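Local coordinates for protein BT_4661 (Bacteroides thetaiotaomicron, PDB 4AK1) that probably binds heparin and heparan sulphate at the cell surface, as a SusE-like polysaccharide-binding protein of the heparin utilisation locus, at residues Pro592-Ser597 and Trp656-Gly661; Glu610-Tyr615 and Lys637-Ile642; Met511-Ala516 and Lys528-Phe533. All blocks are in the same frame, centred on the assembly; numbering follows the deposited sequence. Where two conformers were deposited one is given.

Interaction 1: Pro592-Ser597 and Trp656-Gly661; sequences PDSHIS and WRNKDG
Ser594 meets both Asn658 and Asp660 through its hydroxyl, and the directions of the two bonds can be assigned. Asn658 ND2 donates to Ser594 OG at 2.9 Å; the N-H...O angle is 175°, almost straight, and the hydroxyl lies in the amide plane. Ser594 OG in turn donates to Asp660 OD2 over 2.8 Å, and OD2 accepts on its anti lone pair, the one away from the other carboxylate oxygen. With chi1 at 70°, OG stands between its own backbone N and carbonyl carbon, from where it reaches both partners. A water joins the same two residues, accepting from Ser594 N and donating weakly to Asp660 OD2.

Asn658 OD1 has two donors. One is local: Asp660 N, 2.8 Å from Asn658 OD1, closes an Asx turn and approaches from above the carbonyl plane. The other is His595 NE2, also 2.8 Å from Asn658 OD1, but this bond is weak because its N-H...O angle is only 142°. The ring stands steeply against the amide, with OD1 at its edge. Gly661 O lies at that edge too, 3.1 Å from His595 CE1.

Van der Waals contact falls to Pro592. Within its own turn, its CD lies over one face of the His595 ring, offset to the rim, while across the contact its CG packs 3.4 Å from Asp660 O and its CB 3.7 Å from Asp660 CB. Gly661 adopts backbone angles that call for glycine, and Pro592 CG lies close where a side chain would begin.

Two type I turns, Pro592-His595 and Asn658-Gly661, are thereby joined beside helix 607-615. Phe607 stacks on His595, and Trp656 packs on Phe607 and Leu608. Arg657, on the short strand 657-658, forms a salt bridge with Asp52 of the second subunit.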
# COMPACT_ATOMS: atom_id res chain seq x y z
N PRO A 592 1.39 -28.53 35.06
CA PRO A 592 0.73 -28.07 36.27
C PRO A 592 1.16 -28.87 37.50
O PRO A 592 1.51 -30.05 37.39
CB PRO A 592 -0.75 -28.30 35.98
CG PRO A 592 -0.85 -28.16 34.49
CD PRO A 592 0.41 -28.84 34.00
N ASP A 593 1.11 -28.23 38.66
CA ASP A 593 1.42 -28.91 39.92
C ASP A 593 0.58 -30.18 40.12
O ASP A 593 1.09 -31.16 40.66
CB ASP A 593 1.27 -27.94 41.10
CG ASP A 593 2.33 -26.83 41.10
OD1 ASP A 593 3.37 -26.97 40.41
OD2 ASP A 593 2.12 -25.81 41.80
N SER A 594 -0.67 -30.17 39.66
CA SER A 594 -1.57 -31.32 39.82
C SER A 594 -1.16 -32.56 39.00
O SER A 594 -1.71 -33.65 39.20
CB SER A 594 -3.02 -30.93 39.49
OG SER A 594 -3.17 -30.71 38.08
N HIS A 595 -0.19 -32.40 38.10
CA HIS A 595 0.33 -33.55 37.33
C HIS A 595 1.37 -34.27 38.15
O HIS A 595 2.56 -34.23 37.85
CB HIS A 595 0.90 -33.08 35.98
CG HIS A 595 -0.15 -32.54 35.02
ND1 HIS A 595 0.10 -32.34 33.70
CD2 HIS A 595 -1.48 -32.15 35.24
CE1 HIS A 595 -1.02 -31.85 33.11
NE2 HIS A 595 -1.98 -31.73 34.06
N ILE A 596 0.93 -34.93 39.21
CA ILE A 596 1.83 -35.54 40.20
C ILE A 596 2.65 -36.67 39.58
O ILE A 596 2.09 -37.57 38.96
CB ILE A 596 1.05 -36.01 41.45
CG1 ILE A 596 0.29 -34.83 42.08
CG2 ILE A 596 1.95 -36.71 42.48
CD1 ILE A 596 1.17 -33.65 42.46
N SER A 597 3.98 -36.59 39.74
CA SER A 597 4.90 -37.59 39.18
C SER A 597 4.85 -38.91 39.95
O SER A 597 4.50 -38.94 41.14
CB SER A 597 6.34 -37.06 39.17
OG SER A 597 6.45 -35.89 38.39
N TRP A 656 -3.97 -36.52 26.80
CA TRP A 656 -2.95 -36.35 27.83
C TRP A 656 -2.98 -34.95 28.44
O TRP A 656 -2.26 -34.05 28.02
CB TRP A 656 -1.58 -36.74 27.30
CG TRP A 656 -1.49 -38.24 27.10
CD1 TRP A 656 -1.90 -38.97 26.00
CD2 TRP A 656 -0.99 -39.22 28.06
NE1 TRP A 656 -1.66 -40.32 26.19
CE2 TRP A 656 -1.13 -40.53 27.42
CE3 TRP A 656 -0.45 -39.16 29.35
CZ2 TRP A 656 -0.74 -41.71 28.04
CZ3 TRP A 656 -0.06 -40.35 29.97
CH2 TRP A 656 -0.19 -41.59 29.33
N ARG A 657 -3.84 -34.81 29.44
CA ARG A 657 -4.15 -33.54 30.09
C ARG A 657 -5.03 -33.80 31.31
O ARG A 657 -5.61 -34.87 31.46
CB ARG A 657 -4.91 -32.60 29.13
CG ARG A 657 -6.22 -33.16 28.58
CD ARG A 657 -7.02 -32.09 27.81
NE ARG A 657 -7.64 -31.07 28.67
CZ ARG A 657 -7.13 -29.85 28.89
NH1 ARG A 657 -5.96 -29.48 28.34
NH2 ARG A 657 -7.78 -28.99 29.69
N ASN A 658 -5.15 -32.79 32.16
CA ASN A 658 -6.30 -32.76 33.08
C ASN A 658 -6.92 -31.36 33.08
O ASN A 658 -6.60 -30.54 32.22
CB ASN A 658 -5.92 -33.27 34.49
CG ASN A 658 -5.08 -32.27 35.28
OD1 ASN A 658 -4.69 -31.22 34.77
ND2 ASN A 658 -4.81 -32.61 36.54
N LYS A 659 -7.78 -31.08 34.06
CA LYS A 659 -8.45 -29.78 34.13
C LYS A 659 -7.48 -28.60 34.18
O LYS A 659 -7.85 -27.48 33.81
CB LYS A 659 -9.42 -29.72 35.33
CG LYS A 659 -8.75 -29.48 36.69
N ASP A 660 -6.25 -28.85 34.63
CA ASP A 660 -5.27 -27.77 34.79
C ASP A 660 -4.39 -27.52 33.58
O ASP A 660 -3.67 -26.53 33.55
CB ASP A 660 -4.40 -27.98 36.04
CG ASP A 660 -5.20 -27.85 37.32
OD1 ASP A 660 -6.10 -26.99 37.36
OD2 ASP A 660 -4.94 -28.61 38.26
N GLY A 661 -4.42 -28.41 32.60
CA GLY A 661 -3.65 -28.20 31.39
C GLY A 661 -3.10 -29.47 30.77
O GLY A 661 -3.25 -30.58 31.32
O HOH W 1 -2.16 -27.58 39.20

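Interaction 2: Glu610-Tyr615 and Lys637-Ile642; sequences EMWNSY and KALGYI
Met611 O, which Leu639 CD1 approaches to 3.8 Å, is gripped by two donors of its own helix. Ser614 OG donates to Met611 O at 2.6 Å, its oxygen tilted 17° from the carbonyl plane, and the helical bond from Tyr615 N to Met611 O measures 3.2 Å. The carbonyl therefore has its polar needs met within the helix, although a methyl group sits against it.

Leu639 is the centre of the contact, its CB directed at the helix. Its CD2 lies 3.7 Å from Met611 CE, because the methionine chain bends at chi2 and chi3 and swings its methyl across. The other branch, CD1, comes within 3.9 Å of Trp612 CZ3 on the six-membered part of the indole.

Tyr615 flanks the leucine. With CG anti to the backbone N, chi1 169° sets the ring alongside Lys637 and Ala638, and Lys637 O meets its edge near the ring plane, 3.3 Å from Tyr615 CD1. Further along the ring, Tyr615 CE1 passes 4.0 Å from Ala638 CA. The phenol hydroxyl is bonded to Asn631. With an alanine here, Lys637 O would probably lose the ring edge beside it, Asn631 its phenol partner, and a gap would open next to Ala638.

The contact sets the last turns of helix 607-615 against the loop leading into strand 640-642, an outer strand of a three-stranded antiparallel sheet. Trp612 NE1 bonds to Ser622 O and Lys637 NZ to Thr75 O of the second subunit. With no hydrogen bond crossing and Leu639 touching mostly carbon, the contact rests on shape and dispersion.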
# COMPACT_ATOMS: atom_id res chain seq x y z
N GLU A 610 -5.00 -40.54 37.47
CA GLU A 610 -6.01 -39.65 36.86
C GLU A 610 -6.24 -39.98 35.36
O GLU A 610 -7.39 -40.06 34.89
CB GLU A 610 -5.65 -38.17 37.03
CG GLU A 610 -6.80 -37.26 36.56
CD GLU A 610 -6.67 -35.81 36.97
OE1 GLU A 610 -5.56 -35.32 37.24
OE2 GLU A 610 -7.72 -35.14 36.98
N MET A 611 -5.14 -40.19 34.64
CA MET A 611 -5.18 -40.57 33.23
C MET A 611 -5.90 -41.91 33.04
O MET A 611 -6.76 -42.04 32.17
CB MET A 611 -3.77 -40.61 32.62
CG MET A 611 -3.15 -39.25 32.32
SD MET A 611 -4.13 -38.23 31.19
CE MET A 611 -4.46 -39.38 29.85
N TRP A 612 -5.56 -42.89 33.89
CA TRP A 612 -6.22 -44.19 33.83
C TRP A 612 -7.72 -44.07 34.02
O TRP A 612 -8.50 -44.69 33.28
CB TRP A 612 -5.61 -45.17 34.83
CG TRP A 612 -4.70 -46.18 34.16
CD1 TRP A 612 -4.78 -47.57 34.23
CD2 TRP A 612 -3.58 -45.91 33.25
NE1 TRP A 612 -3.80 -48.15 33.46
CE2 TRP A 612 -3.05 -47.21 32.84
CE3 TRP A 612 -2.99 -44.76 32.75
CZ2 TRP A 612 -1.97 -47.33 31.98
CZ3 TRP A 612 -1.90 -44.89 31.87
CH2 TRP A 612 -1.40 -46.15 31.50
N ASN A 613 -8.11 -43.26 35.00
CA ASN A 613 -9.52 -43.06 35.29
C ASN A 613 -10.21 -42.37 34.12
O ASN A 613 -11.38 -42.66 33.85
CB ASN A 613 -9.72 -42.30 36.61
CG ASN A 613 -11.19 -41.96 36.89
OD1 ASN A 613 -11.97 -42.80 37.34
ND2 ASN A 613 -11.55 -40.71 36.63
N SER A 614 -9.50 -41.49 33.42
CA SER A 614 -10.11 -40.79 32.28
C SER A 614 -10.43 -41.78 31.15
O SER A 614 -11.36 -41.56 30.36
CB SER A 614 -9.23 -39.64 31.78
OG SER A 614 -8.12 -40.12 31.03
N TYR A 615 -9.69 -42.88 31.08
CA TYR A 615 -9.98 -43.92 30.11
C TYR A 615 -11.18 -44.73 30.58
O TYR A 615 -12.14 -44.89 29.84
CB TYR A 615 -8.75 -44.80 29.86
CG TYR A 615 -9.02 -46.05 29.06
CD1 TYR A 615 -8.98 -46.03 27.67
CD2 TYR A 615 -9.33 -47.26 29.70
CE1 TYR A 615 -9.23 -47.18 26.93
CE2 TYR A 615 -9.59 -48.41 28.98
CZ TYR A 615 -9.53 -48.37 27.59
OH TYR A 615 -9.79 -49.51 26.86
N LYS A 637 -10.24 -44.76 21.43
CA LYS A 637 -10.48 -44.65 22.87
C LYS A 637 -9.22 -44.80 23.72
O LYS A 637 -9.18 -44.30 24.84
CB LYS A 637 -11.56 -45.64 23.34
CG LYS A 637 -12.93 -45.48 22.68
CD LYS A 637 -13.43 -44.05 22.81
CE LYS A 637 -14.93 -43.96 22.95
NZ LYS A 637 -15.33 -42.55 23.26
N ALA A 638 -8.20 -45.47 23.19
CA ALA A 638 -6.96 -45.66 23.95
C ALA A 638 -6.26 -44.32 24.20
O ALA A 638 -6.39 -43.37 23.40
CB ALA A 638 -6.03 -46.62 23.21
N LEU A 639 -5.53 -44.23 25.31
CA LEU A 639 -4.62 -43.10 25.54
C LEU A 639 -3.48 -43.18 24.54
O LEU A 639 -2.96 -42.15 24.09
CB LEU A 639 -4.05 -43.16 26.96
CG LEU A 639 -5.11 -43.19 28.07
CD1 LEU A 639 -4.42 -43.16 29.43
CD2 LEU A 639 -6.10 -42.04 27.91
N GLY A 640 -3.12 -44.41 24.18
CA GLY A 640 -2.05 -44.67 23.24
C GLY A 640 -1.99 -46.17 22.99
O GLY A 640 -2.64 -46.95 23.67
N TYR A 641 -1.22 -46.58 21.99
CA TYR A 641 -1.11 -48.01 21.68
C TYR A 641 -0.03 -48.20 20.64
O TYR A 641 0.38 -47.25 19.97
CB TYR A 641 -2.47 -48.56 21.18
CG TYR A 641 -2.89 -47.94 19.85
CD1 TYR A 641 -3.61 -46.75 19.82
CD2 TYR A 641 -2.50 -48.53 18.64
CE1 TYR A 641 -3.96 -46.17 18.60
CE2 TYR A 641 -2.85 -47.96 17.42
CZ TYR A 641 -3.57 -46.77 17.41
OH TYR A 641 -3.91 -46.21 16.20
N ILE A 642 0.43 -49.44 20.51
CA ILE A 642 1.42 -49.79 19.52
C ILE A 642 0.70 -50.53 18.39
O ILE A 642 -0.10 -51.43 18.64
CB ILE A 642 2.50 -50.70 20.15
CG1 ILE A 642 3.20 -49.95 21.31
CG2 ILE A 642 3.49 -51.21 19.10
CD1 ILE A 642 4.23 -50.77 22.06

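Interaction 3: Met511-Ala516 and Lys528-Phe533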
# COMPACT_ATOMS: atom_id res chain seq x y z
N MET A 511 16.29 -41.50 32.80
CA MET A 511 16.13 -40.07 32.55
C MET A 511 16.65 -39.29 33.74
O MET A 511 16.42 -39.66 34.90
CB MET A 511 14.65 -39.71 32.33
CG MET A 511 14.39 -38.28 31.87
SD MET A 511 14.33 -36.99 33.14
CE MET A 511 12.82 -36.15 32.68
N VAL A 512 17.37 -38.21 33.45
CA VAL A 512 17.87 -37.31 34.50
C VAL A 512 17.44 -35.91 34.14
O VAL A 512 17.13 -35.64 32.97
CB VAL A 512 19.41 -37.36 34.64
CG1 VAL A 512 19.87 -38.77 35.00
CG2 VAL A 512 20.09 -36.87 33.35
N MET A 513 17.40 -35.01 35.12
CA MET A 513 17.23 -33.58 34.83
C MET A 513 18.56 -32.90 35.13
O MET A 513 19.10 -33.03 36.23
CB MET A 513 16.11 -32.97 35.68
CG MET A 513 14.71 -33.48 35.35
SD MET A 513 14.13 -33.09 33.68
CE MET A 513 13.95 -31.31 33.76
N VAL A 514 19.09 -32.19 34.13
CA VAL A 514 20.35 -31.48 34.25
C VAL A 514 20.06 -29.98 34.38
O VAL A 514 19.26 -29.42 33.62
CB VAL A 514 21.26 -31.70 33.03
CG1 VAL A 514 22.50 -30.80 33.09
CG2 VAL A 514 21.66 -33.18 32.91
N THR A 515 20.74 -29.33 35.33
CA THR A 515 20.60 -27.90 35.53
C THR A 515 21.96 -27.25 35.31
O THR A 515 22.96 -27.63 35.95
CB THR A 515 20.10 -27.55 36.94
OG1 THR A 515 18.84 -28.19 37.18
CG2 THR A 515 19.96 -26.00 37.13
N ALA A 516 22.00 -26.32 34.37
CA ALA A 516 23.18 -25.51 34.12
C ALA A 516 22.93 -24.14 34.70
O ALA A 516 21.83 -23.60 34.56
CB ALA A 516 23.46 -25.41 32.63
N LYS A 528 17.08 -25.75 33.07
CA LYS A 528 16.92 -27.16 33.44
C LYS A 528 16.32 -27.92 32.26
O LYS A 528 15.32 -27.48 31.69
CB LYS A 528 16.05 -27.28 34.71
CG LYS A 528 15.94 -28.69 35.28
CD LYS A 528 15.14 -28.75 36.60
CE LYS A 528 13.82 -27.98 36.53
NZ LYS A 528 12.81 -28.40 37.56
N GLN A 529 16.96 -29.04 31.89
CA GLN A 529 16.52 -29.86 30.75
C GLN A 529 16.69 -31.37 31.04
O GLN A 529 17.58 -31.76 31.78
CB GLN A 529 17.32 -29.52 29.48
CG GLN A 529 17.26 -28.06 29.03
CD GLN A 529 18.23 -27.72 27.90
OE1 GLN A 529 18.36 -26.56 27.52
NE2 GLN A 529 18.90 -28.74 27.34
N PRO A 530 15.85 -32.21 30.42
CA PRO A 530 16.03 -33.67 30.59
C PRO A 530 17.14 -34.22 29.67
O PRO A 530 17.39 -33.66 28.61
CB PRO A 530 14.67 -34.24 30.18
CG PRO A 530 14.15 -33.26 29.17
CD PRO A 530 14.66 -31.89 29.61
N VAL A 531 17.79 -35.30 30.11
CA VAL A 531 18.68 -36.07 29.25
C VAL A 531 18.28 -37.54 29.44
O VAL A 531 18.08 -37.98 30.58
CB VAL A 531 20.18 -35.85 29.59
CG1 VAL A 531 21.08 -36.68 28.69
CG2 VAL A 531 20.55 -34.38 29.46
N PHE A 532 18.16 -38.29 28.34
CA PHE A 532 17.62 -39.64 28.40
C PHE A 532 18.65 -40.68 28.01
O PHE A 532 19.59 -40.40 27.26
CB PHE A 532 16.43 -39.75 27.43
CG PHE A 532 15.29 -38.81 27.73
CD1 PHE A 532 15.30 -37.50 27.26
CD2 PHE A 532 14.16 -39.27 28.41
CE1 PHE A 532 14.22 -36.64 27.50
CE2 PHE A 532 13.07 -38.42 28.66
CZ PHE A 532 13.10 -37.11 28.20
N PHE A 533 18.48 -41.91 28.51
CA PHE A 533 19.42 -43.00 28.21
C PHE A 533 18.67 -44.27 27.88
O PHE A 533 17.61 -44.52 28.43
CB PHE A 533 20.31 -43.26 29.43
CG PHE A 533 21.25 -42.12 29.75
CD1 PHE A 533 20.81 -41.03 30.52
CD2 PHE A 533 22.56 -42.12 29.27
CE1 PHE A 533 21.66 -39.97 30.80
CE2 PHE A 533 23.42 -41.05 29.55
CZ PHE A 533 22.97 -39.97 30.32
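Pro530 packs against two methionines of the neighbouring strand. Met513 SD lies 3.7 Å from Pro530 CB, the two side chains running side by side; chi1 of -67° and the bend at chi2 bring SD beside the proline, and chi3 then turns CE to Lys528. In one of its two modelled conformers Met511 adds CE, 3.6 Å from Pro530 CB, and its SD stands above the face of Phe532, 5.3 Å from the ring centroid, a distant Met-aromatic contact; both contacts are therefore doubtful.

On the other face of the sheet, valines touch. Val514 CG2 meets Val531 CG2 at 3.8 Å, Val512 CG2 lies against Val531 CB, and the same methyl reaches the edge of the Phe533 ring.

Outward from Pro530 the contact turns amphipathic. Met513 CE rests 3.6 Å from Lys528 CG, crossing the lysine chain at about a right angle, and Thr515 OG1 lies 3.5 Å from that same Lys528 CG.

In the backbone, Val512 pairs with Val531 and Val514 with Gln529 as antiparallel hydrogen-bonded pairs. The shortest of their four bonds runs from Val514 N to Gln529 O, at 2.8 Å. Val512 N to Val531 O measures 3.0 Å. Pro530 falls opposite Met513 in a non-hydrogen-bonded pair, where its missing N-H costs no bond to this partner; its CA-H instead points at Val512 O.

These segments belong to a beta hairpin whose strands, 509-518 and 525-535, are the middle pair of a four-stranded sheet, between 476-483 and 447-450. Strand 688-696 packs on Met511 and Pro530 through Phe693 and Trp695, and strand 499-502 meets Val512, Val514 and Phe533.

Interactions 1 and 2 form one continuous cluster, their centres 15 Å apart. Asn658 ND2 lies 2.9 Å from Glu610 OE1 and Trp656 NE1 3.1 Å from Leu639 O, both probable hydrogen bonds, and the indole of Trp656 packs on Met611 CE. In sequence, 610-615 and 637-642 fall between the two segments of interaction 1. Both contacts also border the second subunit. Interaction 3 precedes them in the chain and stands apart, its nearest atoms about 9 Å from interaction 1 and about 16 Å from interaction 2. The Val514 side chain is about 11 Å from a bound sodium ion, probably the one bound at Ser473, Leu475 and Ser495.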